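Local atomic coordinates of beta-alanyl-CoA:ammonia lyase 2 (Clostridium propionicum, PDB entry 4MTU), a protein that probably acts as a lyase that removes ammonia from beta-alanyl-CoA, and adopts the hot dog fold with a bound zinc ion. Residues Lys5-Leu10 and Glu70-Ile75. Numbering follows the deposited sequence. Where two conformers were deposited one is given.
Sequences KVVHHL and EYHGWI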
ATOM      1  N   LYS A   5     -12.698   4.315  27.139  1.00 14.64           N
ATOM      2  CA  LYS A   5     -12.870   4.539  25.718  1.00 14.85           C
ATOM      3  C   LYS A   5     -11.498   4.509  25.064  1.00 15.29           C
ATOM      4  O   LYS A   5     -10.581   5.157  25.543  1.00 19.47           O
ATOM      5  CB  LYS A   5     -13.614   5.853  25.519  1.00 18.23           C
ATOM      6  CG  LYS A   5     -13.987   6.224  24.108  1.00 24.60           C
ATOM      7  CD  LYS A   5     -14.840   7.519  24.063  1.00 27.93           C
ATOM      8  CE  LYS A   5     -16.180   7.440  24.764  1.00 31.35           C
ATOM      9  NZ  LYS A   5     -17.156   8.591  24.557  1.00 34.86           N
ATOM     10  N   VAL A   6     -11.348   3.829  23.952  1.00 13.01           N
ATOM     11  CA  VAL A   6     -10.143   3.826  23.144  1.00 12.99           C
ATOM     12  C   VAL A   6     -10.370   4.833  22.000  1.00 12.14           C
ATOM     13  O   VAL A   6     -11.405   4.874  21.364  1.00 13.00           O
ATOM     14  CB  VAL A   6      -9.848   2.458  22.602  1.00 13.22           C
ATOM     15  CG1 VAL A   6      -8.826   2.472  21.487  1.00 14.74           C
ATOM     16  CG2 VAL A   6      -9.366   1.563  23.770  1.00 16.76           C
ATOM     17  N   VAL A   7      -9.335   5.650  21.771  1.00 12.36           N
ATOM     18  CA  VAL A   7      -9.367   6.698  20.743  1.00 12.28           C
ATOM     19  C   VAL A   7      -8.174   6.528  19.815  1.00 12.15           C
ATOM     20  O   VAL A   7      -7.037   6.641  20.238  1.00 15.24           O
ATOM     21  CB  VAL A   7      -9.344   8.076  21.375  1.00 15.04           C
ATOM     22  CG1 VAL A   7      -9.257   9.202  20.343  1.00 17.26           C
ATOM     23  CG2 VAL A   7     -10.551   8.301  22.282  1.00 18.49           C
ATOM     24  N   HIS A   8      -8.429   6.161  18.568  1.00 10.74           N
ATOM     25  CA  HIS A   8      -7.425   6.231  17.530  1.00 10.52           C
ATOM     26  C   HIS A   8      -7.518   7.614  16.867  1.00 10.30           C
ATOM     27  O   HIS A   8      -8.593   8.212  16.827  1.00 11.47           O
ATOM     28  CB  HIS A   8      -7.593   5.093  16.523  1.00 10.77           C
ATOM     29  CG  HIS A   8      -7.226   3.754  17.040  1.00 10.58           C
ATOM     30  ND1 HIS A   8      -6.993   2.677  16.208  1.00 11.29           N
ATOM     31  CD2 HIS A   8      -7.089   3.344  18.337  1.00 11.55           C
ATOM     32  CE1 HIS A   8      -6.683   1.664  16.984  1.00 11.51           C
ATOM     33  NE2 HIS A   8      -6.743   2.000  18.285  1.00 11.89           N
ATOM     34  N   HIS A   9      -6.404   8.070  16.332  0.74  9.99           N
ATOM     35  CA  HIS A   9      -6.326   9.395  15.752  0.74 10.67           C
ATOM     36  C   HIS A   9      -5.226   9.354  14.735  0.74 10.42           C
ATOM     37  O   HIS A   9      -4.098   8.970  15.052  0.74  9.90           O
ATOM     38  CB  HIS A   9      -6.115  10.405  16.897  0.74 11.41           C
ATOM     39  CG  HIS A   9      -5.956  11.854  16.500  0.74 11.42           C
ATOM     40  ND1 HIS A   9      -6.666  12.859  17.086  0.74 12.71           N
ATOM     41  CD2 HIS A   9      -5.178  12.472  15.617  0.74 12.64           C
ATOM     42  CE1 HIS A   9      -6.273  14.059  16.531  0.74 13.31           C
ATOM     43  NE2 HIS A   9      -5.337  13.817  15.623  0.74 12.72           N
ATOM     44  N   LEU A  10      -5.516   9.886  13.524  1.00 10.61           N
ATOM     45  CA  LEU A  10      -4.531   9.863  12.455  1.00 10.44           C
ATOM     46  C   LEU A  10      -5.022  10.812  11.330  1.00 10.07           C
ATOM     47  O   LEU A  10      -6.066  11.414  11.450  1.00 11.14           O
ATOM     48  CB  LEU A  10      -4.211   8.422  12.039  0.55 10.55           C
ATOM     49  CG  LEU A  10      -5.445   7.555  11.772  0.55 11.40           C
ATOM     50  CD1 LEU A  10      -6.214   7.944  10.539  0.55 10.16           C
ATOM     51  CD2 LEU A  10      -4.946   6.094  11.549  0.55 15.51           C
ATOM     52  N   GLU A  70     -10.561  11.020  14.121  1.00 10.99           N
ATOM     53  CA  GLU A  70     -10.546  10.257  15.353  1.00 12.52           C
ATOM     54  C   GLU A  70     -11.591   9.143  15.284  1.00 12.99           C
ATOM     55  O   GLU A  70     -12.682   9.286  14.685  1.00 15.95           O
ATOM     56  CB  GLU A  70     -10.847  11.068  16.554  1.00 14.69           C
ATOM     57  CG  GLU A  70      -9.835  12.003  16.878  1.00 16.20           C
ATOM     58  CD  GLU A  70      -9.797  12.479  18.329  1.00 18.31           C
ATOM     59  OE1 GLU A  70      -8.772  12.992  18.731  1.00 20.13           O
ATOM     60  OE2 GLU A  70     -10.828  12.373  19.063  1.00 20.73           O
ATOM     61  N   TYR A  71     -11.271   8.013  15.888  1.00 12.30           N
ATOM     62  CA  TYR A  71     -12.096   6.829  15.858  1.00 12.56           C
ATOM     63  C   TYR A  71     -12.195   6.362  17.317  1.00 12.74           C
ATOM     64  O   TYR A  71     -11.191   5.997  17.891  1.00 15.36           O
ATOM     65  CB  TYR A  71     -11.524   5.745  14.970  1.00 12.78           C
ATOM     66  CG  TYR A  71     -11.215   6.251  13.583  1.00 11.79           C
ATOM     67  CD1 TYR A  71     -12.124   6.075  12.549  1.00 11.80           C
ATOM     68  CD2 TYR A  71     -10.037   6.890  13.289  1.00 11.56           C
ATOM     69  CE1 TYR A  71     -11.843   6.532  11.265  1.00 12.11           C
ATOM     70  CE2 TYR A  71      -9.753   7.351  12.007  1.00 11.68           C
ATOM     71  CZ  TYR A  71     -10.648   7.174  10.995  1.00 11.81           C
ATOM     72  OH  TYR A  71     -10.317   7.637   9.753  1.00 12.92           O
ATOM     73  N   HIS A  72     -13.398   6.431  17.857  1.00 12.09           N
ATOM     74  CA  HIS A  72     -13.637   6.089  19.259  1.00 12.31           C
ATOM     75  C   HIS A  72     -14.346   4.735  19.338  1.00 11.84           C
ATOM     76  O   HIS A  72     -15.209   4.405  18.509  1.00 12.75           O
ATOM     77  CB  HIS A  72     -14.560   7.138  19.906  1.00 13.79           C
ATOM     78  CG  HIS A  72     -13.978   8.523  19.904  1.00 15.22           C
ATOM     79  ND1 HIS A  72     -14.547   9.484  20.687  1.00 17.72           N
ATOM     80  CD2 HIS A  72     -12.984   9.069  19.219  1.00 18.63           C
ATOM     81  CE1 HIS A  72     -13.827  10.607  20.485  1.00 17.52           C
ATOM     82  NE2 HIS A  72     -12.882  10.376  19.581  1.00 17.77           N
ATOM     83  N   GLY A  73     -13.993   3.923  20.349  1.00 11.67           N
ATOM     84  CA  GLY A  73     -14.721   2.725  20.605  1.00 11.77           C
ATOM     85  C   GLY A  73     -14.710   2.390  22.078  1.00 11.67           C
ATOM     86  O   GLY A  73     -13.780   2.738  22.816  1.00 12.59           O
ATOM     87  N   TRP A  74     -15.761   1.674  22.491  1.00 12.06           N
ATOM     88  CA  TRP A  74     -15.809   1.225  23.900  1.00 12.27           C
ATOM     89  C   TRP A  74     -16.680  -0.038  23.948  1.00 12.50           C
ATOM     90  O   TRP A  74     -17.509  -0.316  23.104  1.00 13.31           O
ATOM     91  CB  TRP A  74     -16.355   2.316  24.803  1.00 13.80           C
ATOM     92  CG  TRP A  74     -17.721   2.811  24.512  1.00 14.65           C
ATOM     93  CD1 TRP A  74     -18.868   2.339  25.089  1.00 16.14           C
ATOM     94  CD2 TRP A  74     -18.102   3.831  23.580  1.00 15.31           C
ATOM     95  NE1 TRP A  74     -19.924   3.033  24.571  1.00 18.90           N
ATOM     96  CE2 TRP A  74     -19.505   3.947  23.645  1.00 18.53           C
ATOM     97  CE3 TRP A  74     -17.410   4.645  22.697  1.00 16.94           C
ATOM     98  CZ2 TRP A  74     -20.209   4.881  22.848  1.00 20.14           C
ATOM     99  CZ3 TRP A  74     -18.094   5.546  21.937  1.00 19.56           C
ATOM    100  CH2 TRP A  74     -19.473   5.680  21.990  1.00 21.99           C
ATOM    101  N   ILE A  75     -16.430  -0.795  25.025  1.00 12.84           N
ATOM    102  CA  ILE A  75     -17.226  -1.957  25.332  1.00 12.96           C
ATOM    103  C   ILE A  75     -18.493  -1.565  26.024  1.00 13.85           C
ATOM    104  O   ILE A  75     -18.446  -0.913  27.080  1.00 15.30           O
ATOM    105  CB  ILE A  75     -16.433  -2.976  26.195  1.00 13.45           C
ATOM    106  CG1 ILE A  75     -15.108  -3.376  25.528  1.00 13.70           C
ATOM    107  CG2 ILE A  75     -17.320  -4.163  26.519  1.00 15.00           C
ATOM    108  CD1 ILE A  75     -14.221  -4.284  26.375  1.00 15.38           C
TER
HETATM  109  O   HOH W   1     -16.840   9.597  21.911  1.00 26.10           O
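In the antiparallel hot dog sheet, strand 5-10, outermost within its chain, pairs with strand 70-75 through V6-G73 and H8-Y71, two hydrogen-bonded pairs; V6, H8 and Y71 turn their side chains to helix 27-45, while G73 contributes its backbone bonds. Alternating with these, V7-H72 and H9-E70 form non-hydrogen-bonded pairs on the other face, where a polar chain runs across the strands. H9 ND1 donates to E70 OE1 at 2.7 Å, with the oxygen in the plane of the imidazole and using its anti lone pair; ring and carboxylate are turned 69° apart. The second carboxylate oxygen, E70 OE2, accepts from H72 NE2 at 2.9 Å, so both histidines limit the rotation of the glutamate and would favour its charged form. The two branches of V7 serve two neighbours: CG2 sits over one face of the H72 ring as a CH-pi contact, while CG1 lies beside E70 OE2. On the helix-facing side, beta-branched V6 packs on L40, and H8 turns its ring away from strand 70-75 to bond Q32 and E39. H9 NE2 hydrogen-bonds E39 of the second subunit, to which the H9 backbone is also bonded. K5 starts with CG anti to the backbone N (chi1 -176°), and its long aliphatic part runs beside W74. The chain bends at chi3, bringing NZ over the six-membered ring of W74 in a cation-pi contact, 4.5 Å from its centroid, and a water 2.8 Å from K5 NZ also bonds H72 ND1.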